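PDB 2GOP: trilobed Protease from Pyrococcus furiosus, which probably hydrolyses peptide bonds and carries a seven-bladed beta-propeller domain of open-Velcro topology. Local coordinates for residues A[285-290]-A[295-300]; A[316-319]-A[323-326]; A[326-329]-A[335-338]. One frame throughout, in Å; residues are numbered along the deposited sequence.

Contact 1: A[285-290]-A[295-300]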
loop_
_atom_site.group_PDB
_atom_site.type_symbol
_atom_site.label_atom_id
_atom_site.label_comp_id
_atom_site.label_asym_id
_atom_site.label_seq_id
_atom_site.Cartn_x
_atom_site.Cartn_y
_atom_site.Cartn_z
ATOM N N VAL A 285 4.530 15.088 -10.756
ATOM C CA VAL A 285 4.320 13.755 -11.291
ATOM C C VAL A 285 4.252 13.911 -12.806
ATOM O O VAL A 285 3.321 14.518 -13.331
ATOM C CB VAL A 285 3.048 13.117 -10.715
ATOM C CG1 VAL A 285 2.831 11.694 -11.287
ATOM C CG2 VAL A 285 3.119 13.100 -9.178
ATOM N N ASN A 286 5.278 13.406 -13.489
ATOM C CA ASN A 286 5.474 13.626 -14.908
ATOM C C ASN A 286 5.271 12.349 -15.710
ATOM O O ASN A 286 5.527 11.274 -15.203
ATOM C CB ASN A 286 6.883 14.159 -15.128
ATOM C CG ASN A 286 7.086 15.519 -14.499
ATOM O OD1 ASN A 286 6.269 16.427 -14.681
ATOM N ND2 ASN A 286 8.167 15.664 -13.741
ATOM N N LEU A 287 4.821 12.484 -16.960
ATOM C CA LEU A 287 4.569 11.351 -17.854
ATOM C C LEU A 287 5.699 11.243 -18.863
ATOM O O LEU A 287 6.049 12.244 -19.520
ATOM C CB LEU A 287 3.260 11.568 -18.622
ATOM C CG LEU A 287 2.285 10.440 -19.000
ATOM C CD1 LEU A 287 1.540 10.845 -20.283
ATOM C CD2 LEU A 287 2.882 9.044 -19.139
ATOM N N TYR A 288 6.232 10.029 -19.014
ATOM C CA TYR A 288 7.328 9.747 -19.938
ATOM C C TYR A 288 7.012 8.584 -20.855
ATOM O O TYR A 288 6.076 7.825 -20.620
ATOM C CB TYR A 288 8.595 9.365 -19.156
ATOM C CG TYR A 288 9.186 10.488 -18.357
ATOM C CD1 TYR A 288 8.801 10.705 -17.031
ATOM C CD2 TYR A 288 10.120 11.350 -18.925
ATOM C CE1 TYR A 288 9.341 11.753 -16.298
ATOM C CE2 TYR A 288 10.661 12.410 -18.194
ATOM C CZ TYR A 288 10.277 12.596 -16.887
ATOM O OH TYR A 288 10.809 13.650 -16.173
ATOM N N ILE A 289 7.830 8.439 -21.894
ATOM C CA ILE A 289 7.798 7.256 -22.731
ATOM C C ILE A 289 9.200 6.689 -22.785
ATOM O O ILE A 289 10.197 7.436 -22.862
ATOM C CB ILE A 289 7.258 7.556 -24.159
ATOM C CG1 ILE A 289 7.046 6.255 -24.947
ATOM C CG2 ILE A 289 8.191 8.512 -24.914
ATOM C CD1 ILE A 289 6.668 6.475 -26.392
ATOM N N TRP A 290 9.275 5.362 -22.724
ATOM C CA TRP A 290 10.525 4.648 -22.905
ATOM C C TRP A 290 10.454 3.814 -24.174
ATOM O O TRP A 290 9.467 3.102 -24.420
ATOM C CB TRP A 290 10.815 3.754 -21.702
ATOM C CG TRP A 290 12.078 2.983 -21.842
ATOM C CD1 TRP A 290 13.314 3.369 -21.439
ATOM C CD2 TRP A 290 12.232 1.688 -22.435
ATOM N NE1 TRP A 290 14.229 2.399 -21.733
ATOM C CE2 TRP A 290 13.593 1.352 -22.342
ATOM C CE3 TRP A 290 11.347 0.773 -23.018
ATOM C CZ2 TRP A 290 14.102 0.158 -22.835
ATOM C CZ3 TRP A 290 11.852 -0.423 -23.502
ATOM C CH2 TRP A 290 13.222 -0.718 -23.407
ATOM N N LYS A 295 11.970 9.696 -22.879
ATOM C CA LYS A 295 11.650 11.018 -23.388
ATOM C C LYS A 295 10.369 11.498 -22.718
ATOM O O LYS A 295 9.479 10.684 -22.423
ATOM C CB LYS A 295 11.495 10.979 -24.902
ATOM C CG LYS A 295 12.678 10.348 -25.636
ATOM C CD LYS A 295 12.439 10.311 -27.143
ATOM C CE LYS A 295 13.165 9.142 -27.827
ATOM N NZ LYS A 295 12.652 8.841 -29.208
ATOM N N PRO A 296 10.287 12.807 -22.426
ATOM C CA PRO A 296 9.105 13.374 -21.786
ATOM C C PRO A 296 7.896 13.450 -22.707
ATOM O O PRO A 296 8.046 13.727 -23.897
ATOM C CB PRO A 296 9.556 14.794 -21.418
ATOM C CG PRO A 296 10.589 15.124 -22.435
ATOM C CD PRO A 296 11.319 13.837 -22.667
ATOM N N ILE A 297 6.715 13.185 -22.150
ATOM C CA ILE A 297 5.448 13.467 -22.819
ATOM C C ILE A 297 4.818 14.737 -22.232
ATOM O O ILE A 297 4.472 15.672 -22.954
ATOM C CB ILE A 297 4.469 12.291 -22.674
ATOM C CG1 ILE A 297 4.912 11.121 -23.572
ATOM C CG2 ILE A 297 3.046 12.737 -23.022
ATOM C CD1 ILE A 297 4.090 9.843 -23.395
ATOM N N ALA A 298 4.670 14.752 -20.915
ATOM C CA ALA A 298 4.089 15.876 -20.197
ATOM C C ALA A 298 4.914 16.081 -18.934
ATOM O O ALA A 298 4.683 15.430 -17.918
ATOM C CB ALA A 298 2.608 15.592 -19.863
ATOM N N LYS A 299 5.906 16.967 -19.028
ATOM C CA LYS A 299 6.824 17.245 -17.934
ATOM C C LYS A 299 6.697 18.719 -17.548
ATOM O O LYS A 299 6.751 19.590 -18.407
ATOM C CB LYS A 299 8.263 16.917 -18.358
ATOM C CG LYS A 299 9.300 17.096 -17.262
ATOM C CD LYS A 299 10.683 16.661 -17.703
ATOM C CE LYS A 299 11.696 16.837 -16.575
ATOM N NZ LYS A 299 12.920 16.003 -16.767
ATOM N N GLY A 300 6.512 18.989 -16.258
ATOM C CA GLY A 300 6.417 20.370 -15.764
ATOM C C GLY A 300 6.054 20.424 -14.296
ATOM O O GLY A 300 6.118 19.415 -13.609
HETATM O O HOH W 1 8.767 18.480 -13.127
#
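Tyr288 and Lys299 show how a long aliphatic chain can run to the hydroxyl end of a ring. With its CG anti to the backbone N (chi1 -177°) and the rest of the chain extended, the lysine brings CD within 3.4 Å of Tyr288 OH, and its NZ makes only a weak hydrogen bond to that hydroxyl; Glu281 is the stronger partner of Tyr288 OH. Nearer the ring's attachment to CB, the carbonyl O of Lys295 lies at the edge of the Tyr288 ring, near the ring plane, and Pro296 CA approaches Tyr288 CD2 obliquely at 3.6 Å. These residues belong to a hairpin of the propeller's sixth blade, and a classic beta bulge follows in the pairing with the outer strand: Ile297 N (2.9 Å) and Ala298 N (3.2 Å) both bond to Leu287 O, from the same face of its carbonyl plane. Beside the bulge, Ile297 CG2 lies 3.7 Å from Leu287 CD1, the two side chains crossing obliquely. Ile289 and Lys295, by contrast, lie side by side, with Ile289 CG2 and Lys295 CB 4.1 Å apart. Asn286 OD1 accepts Gly300 N at 3.0 Å, the donor standing 46° above the amide carbonyl plane, while Asn286 ND2 bonds to Glu281 and to a water that also reaches Gly300 O.

Contact 2: A[316-319]-A[323-326]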
loop_
_atom_site.group_PDB
_atom_site.type_symbol
_atom_site.label_atom_id
_atom_site.label_comp_id
_atom_site.label_asym_id
_atom_site.label_seq_id
_atom_site.Cartn_x
_atom_site.Cartn_y
_atom_site.Cartn_z
ATOM N N LEU A 316 -5.088 12.908 -17.406
ATOM C CA LEU A 316 -5.532 13.968 -16.517
ATOM C C LEU A 316 -4.308 14.703 -15.950
ATOM O O LEU A 316 -3.370 14.065 -15.450
ATOM C CB LEU A 316 -6.387 13.394 -15.379
ATOM C CG LEU A 316 -7.755 12.816 -15.757
ATOM C CD1 LEU A 316 -8.445 12.211 -14.526
ATOM C CD2 LEU A 316 -8.644 13.897 -16.381
ATOM N N LYS A 317 -4.330 16.031 -16.021
ATOM C CA LYS A 317 -3.263 16.872 -15.487
ATOM C C LYS A 317 -3.801 17.919 -14.503
ATOM O O LYS A 317 -4.659 18.729 -14.858
ATOM C CB LYS A 317 -2.529 17.588 -16.626
ATOM C CG LYS A 317 -1.495 18.606 -16.152
ATOM C CD LYS A 317 -0.572 19.060 -17.270
ATOM C CE LYS A 317 -1.297 19.827 -18.341
ATOM N NZ LYS A 317 -0.356 20.623 -19.200
ATOM N N GLU A 318 -3.259 17.904 -13.286
ATOM C CA GLU A 318 -3.611 18.851 -12.242
ATOM C C GLU A 318 -2.433 19.777 -11.936
ATOM O O GLU A 318 -1.276 19.383 -12.062
ATOM C CB GLU A 318 -4.012 18.090 -10.983
ATOM C CG GLU A 318 -4.591 18.953 -9.887
ATOM C CD GLU A 318 -5.565 18.200 -9.033
ATOM O OE1 GLU A 318 -6.637 17.830 -9.556
ATOM O OE2 GLU A 318 -5.267 17.980 -7.840
ATOM N N THR A 319 -2.740 21.010 -11.544
ATOM C CA THR A 319 -1.730 21.983 -11.121
ATOM C C THR A 319 -2.115 22.624 -9.779
ATOM O O THR A 319 -3.200 22.379 -9.236
ATOM C CB THR A 319 -1.556 23.116 -12.158
ATOM O OG1 THR A 319 -2.734 23.926 -12.184
ATOM C CG2 THR A 319 -1.294 22.561 -13.545
ATOM N N LEU A 323 -7.724 22.378 -10.918
ATOM C CA LEU A 323 -8.106 20.983 -10.782
ATOM C C LEU A 323 -7.819 20.254 -12.087
ATOM O O LEU A 323 -7.780 20.857 -13.157
ATOM C CB LEU A 323 -9.594 20.842 -10.434
ATOM C CG LEU A 323 -9.993 20.958 -8.964
ATOM C CD1 LEU A 323 -11.511 20.943 -8.842
ATOM C CD2 LEU A 323 -9.361 19.828 -8.156
ATOM N N ARG A 324 -7.607 18.954 -11.988
ATOM C CA ARG A 324 -7.350 18.131 -13.160
ATOM C C ARG A 324 -8.388 18.319 -14.272
ATOM O O ARG A 324 -9.591 18.406 -14.014
ATOM C CB ARG A 324 -7.247 16.653 -12.777
ATOM C CG ARG A 324 -8.460 16.100 -12.051
ATOM C CD ARG A 324 -8.091 14.950 -11.135
ATOM N NE ARG A 324 -9.220 14.543 -10.297
ATOM C CZ ARG A 324 -9.530 15.064 -9.112
ATOM N NH1 ARG A 324 -8.814 16.039 -8.570
ATOM N NH2 ARG A 324 -10.577 14.595 -8.454
ATOM N N GLU A 325 -7.881 18.406 -15.500
ATOM C CA GLU A 325 -8.682 18.391 -16.724
ATOM C C GLU A 325 -8.066 17.354 -17.676
ATOM O O GLU A 325 -6.952 16.880 -17.448
ATOM C CB GLU A 325 -8.674 19.766 -17.390
ATOM C CG GLU A 325 -9.302 20.904 -16.568
ATOM C CD GLU A 325 -10.828 20.886 -16.544
ATOM O OE1 GLU A 325 -11.454 20.127 -17.318
ATOM O OE2 GLU A 325 -11.406 21.647 -15.738
ATOM N N LEU A 326 -8.783 17.021 -18.739
ATOM C CA LEU A 326 -8.323 16.036 -19.708
ATOM C C LEU A 326 -7.499 16.691 -20.809
ATOM O O LEU A 326 -7.848 17.760 -21.327
ATOM C CB LEU A 326 -9.514 15.305 -20.330
ATOM C CG LEU A 326 -9.237 13.946 -20.980
ATOM C CD1 LEU A 326 -9.026 12.886 -19.936
ATOM C CD2 LEU A 326 -10.385 13.562 -21.895
HETATM O O HOH W 2 -5.777 21.145 -14.850
#
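Glu318 OE1 is gripped by two donors of a single residue, Arg324. The guanidinium NH1 meets its syn lone pair at 3.0 Å in a salt bridge, with the oxygen only 7° out of the guanidinium plane; the backbone N of Arg324 comes to the anti side of the same oxygen at 2.8 Å. Glutamate and arginine run side by side and point the same way, yet their flat ends are turned 44° against each other. The arginine's CG sits between the backbone N and carbonyl carbon (chi1 56°), a rotamer that sends the chain back alongside the glutamate. Beyond this pair Lys317 and Glu325 form an antiparallel hydrogen-bonded pair: Lys317 N bonds to Glu325 O at 3.1 Å, the return bond is weak, and toward the loop a water bridges Lys317 O and Leu323 O. On the face that carries Leu316 and Leu326, Leu316 CD2 packs at 3.7 Å on Leu326 CD1, and both leucines touch Pro20 of the first blade. Arg324 NE also bonds to Leu17 O of that blade, linking last blade to first, consistent with an open-Velcro propeller, in which no shared strand closes the ring. With two N-H groups directed at one oxygen of buried Glu318, the carboxylate is likely to stay ionised and held against rotation.

Contact 3: A[326-329]-A[335-338]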
loop_
_atom_site.group_PDB
_atom_site.type_symbol
_atom_site.label_atom_id
_atom_site.label_comp_id
_atom_site.label_asym_id
_atom_site.label_seq_id
_atom_site.Cartn_x
_atom_site.Cartn_y
_atom_site.Cartn_z
ATOM N N LEU A 326 -8.783 17.021 -18.739
ATOM C CA LEU A 326 -8.323 16.036 -19.708
ATOM C C LEU A 326 -7.499 16.691 -20.809
ATOM O O LEU A 326 -7.848 17.760 -21.327
ATOM C CB LEU A 326 -9.514 15.305 -20.330
ATOM C CG LEU A 326 -9.237 13.946 -20.980
ATOM C CD1 LEU A 326 -9.026 12.886 -19.936
ATOM C CD2 LEU A 326 -10.385 13.562 -21.895
ATOM N N PHE A 327 -6.405 16.025 -21.166
ATOM C CA PHE A 327 -5.503 16.476 -22.220
ATOM C C PHE A 327 -5.177 15.291 -23.108
ATOM O O PHE A 327 -5.185 14.152 -22.644
ATOM C CB PHE A 327 -4.192 17.003 -21.618
ATOM C CG PHE A 327 -4.336 18.276 -20.823
ATOM C CD1 PHE A 327 -4.786 18.244 -19.512
ATOM C CD2 PHE A 327 -3.996 19.500 -21.377
ATOM C CE1 PHE A 327 -4.912 19.413 -18.773
ATOM C CE2 PHE A 327 -4.115 20.679 -20.642
ATOM C CZ PHE A 327 -4.570 20.636 -19.345
ATOM N N THR A 328 -4.884 15.557 -24.379
ATOM C CA THR A 328 -4.328 14.532 -25.263
ATOM C C THR A 328 -2.916 14.915 -25.685
ATOM O O THR A 328 -2.488 16.059 -25.535
ATOM C CB THR A 328 -5.191 14.274 -26.533
ATOM O OG1 THR A 328 -5.392 15.494 -27.253
ATOM C CG2 THR A 328 -6.551 13.658 -26.170
ATOM N N TRP A 329 -2.189 13.937 -26.206
ATOM C CA TRP A 329 -0.848 14.185 -26.681
ATOM C C TRP A 329 -0.545 13.266 -27.870
ATOM O O TRP A 329 -0.664 12.045 -27.763
ATOM C CB TRP A 329 0.140 13.998 -25.529
ATOM C CG TRP A 329 1.492 14.494 -25.822
ATOM C CD1 TRP A 329 1.977 15.754 -25.602
ATOM C CD2 TRP A 329 2.554 13.745 -26.396
ATOM N NE1 TRP A 329 3.286 15.832 -26.012
ATOM C CE2 TRP A 329 3.665 14.612 -26.505
ATOM C CE3 TRP A 329 2.676 12.425 -26.844
ATOM C CZ2 TRP A 329 4.883 14.198 -27.031
ATOM C CZ3 TRP A 329 3.895 12.016 -27.369
ATOM C CH2 TRP A 329 4.979 12.899 -27.457
ATOM N N GLN A 335 -5.656 20.604 -24.869
ATOM C CA GLN A 335 -6.597 20.506 -23.765
ATOM C C GLN A 335 -7.977 20.163 -24.306
ATOM O O GLN A 335 -8.485 20.855 -25.195
ATOM C CB GLN A 335 -6.651 21.814 -22.987
ATOM C CG GLN A 335 -7.415 21.696 -21.675
ATOM C CD GLN A 335 -7.264 22.911 -20.786
ATOM O OE1 GLN A 335 -6.346 23.715 -20.957
ATOM N NE2 GLN A 335 -8.169 23.047 -19.820
ATOM N N LEU A 336 -8.591 19.113 -23.757
ATOM C CA LEU A 336 -9.910 18.664 -24.215
ATOM C C LEU A 336 -11.081 19.110 -23.348
ATOM O O LEU A 336 -12.194 19.256 -23.853
ATOM C CB LEU A 336 -9.949 17.141 -24.337
ATOM C CG LEU A 336 -9.139 16.530 -25.472
ATOM C CD1 LEU A 336 -9.482 15.048 -25.571
ATOM C CD2 LEU A 336 -9.392 17.229 -26.795
ATOM N N THR A 337 -10.856 19.279 -22.047
ATOM C CA THR A 337 -11.923 19.701 -21.136
ATOM C C THR A 337 -11.551 20.999 -20.427
ATOM O O THR A 337 -10.376 21.312 -20.255
ATOM C CB THR A 337 -12.262 18.613 -20.077
ATOM O OG1 THR A 337 -11.147 18.414 -19.202
ATOM C CG2 THR A 337 -12.623 17.295 -20.734
ATOM N N ASP A 338 -12.571 21.755 -20.030
ATOM C CA ASP A 338 -12.375 22.976 -19.244
ATOM C C ASP A 338 -13.553 23.186 -18.293
ATOM O O ASP A 338 -14.035 24.300 -18.112
ATOM C CB ASP A 338 -12.167 24.182 -20.167
ATOM C CG ASP A 338 -13.337 24.415 -21.124
ATOM O OD1 ASP A 338 -14.278 23.600 -21.158
ATOM O OD2 ASP A 338 -13.313 25.428 -21.847
#
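Leu326 and Thr337 meet through polar atoms first. Leu326 N gives a nearly straight hydrogen bond to Thr337 OG1 (2.8 Å, 173° at the hydrogen), so a side-chain oxygen takes the place of a backbone carbonyl; the threonine's chi1 of 66° turns OG1 to this task, and the same hydroxyl is hydrogen-bonded to Glu325. In return, Leu326 O accepts Leu336 N at 2.9 Å and, more weakly, Thr337 N. Within its own segment, Gln335 NE2 bonds to Thr337 O at 2.8 Å, in the carbonyl plane.

The aromatic interaction is a CH-pi contact: Gln335 CG lies over one face of the Phe327 ring, 4.0 Å from its centroid, with the amide turned 36° from the ring plane. Phe327 also takes part in a cation-pi pair with Lys317. An alanine in place of Gln335 is likely to strip the CG methylene from this ring face and leave Thr337 O without its amide donor.

Apolar packing centres on Leu336, whose CD1 presses tightly against Thr328 CG2 (3.3 Å), the side chains crossing at about a right angle; Leu336 CD1 also lies 4.1 Å from Leu326 CD2, while Val27 of the first blade touches Leu336. Where the outermost strand of the last blade ends, backbone bonds to Leu326 O persist, but Leu326 N pairs with a side-chain hydroxyl, which, held also by Glu325, probably fixes the path of the departing chain.

Overall arrangement
The three contacts follow one another along the chain. Contact 1 pairs the last two strands, 284-290 and 294-296, of the sixth four-stranded sheet; contacts 2 and 3 belong to the seventh, sharing Leu326 and strand 325-329, with centres about 8 Å apart. Contact 1 lies about 15 Å and 16 Å, centre to centre, from contacts 2 and 3; it touches contact 3 where Ile297 packs on Trp329, one blade against the next. Strands 313-318 and 325-329 are neighbours in the seventh sheet. Since that sheet is made wholly from consecutive strands, its ties to the first, among them side-chain contacts, do not come from an exchanged strand, consistent with an open-Velcro propeller.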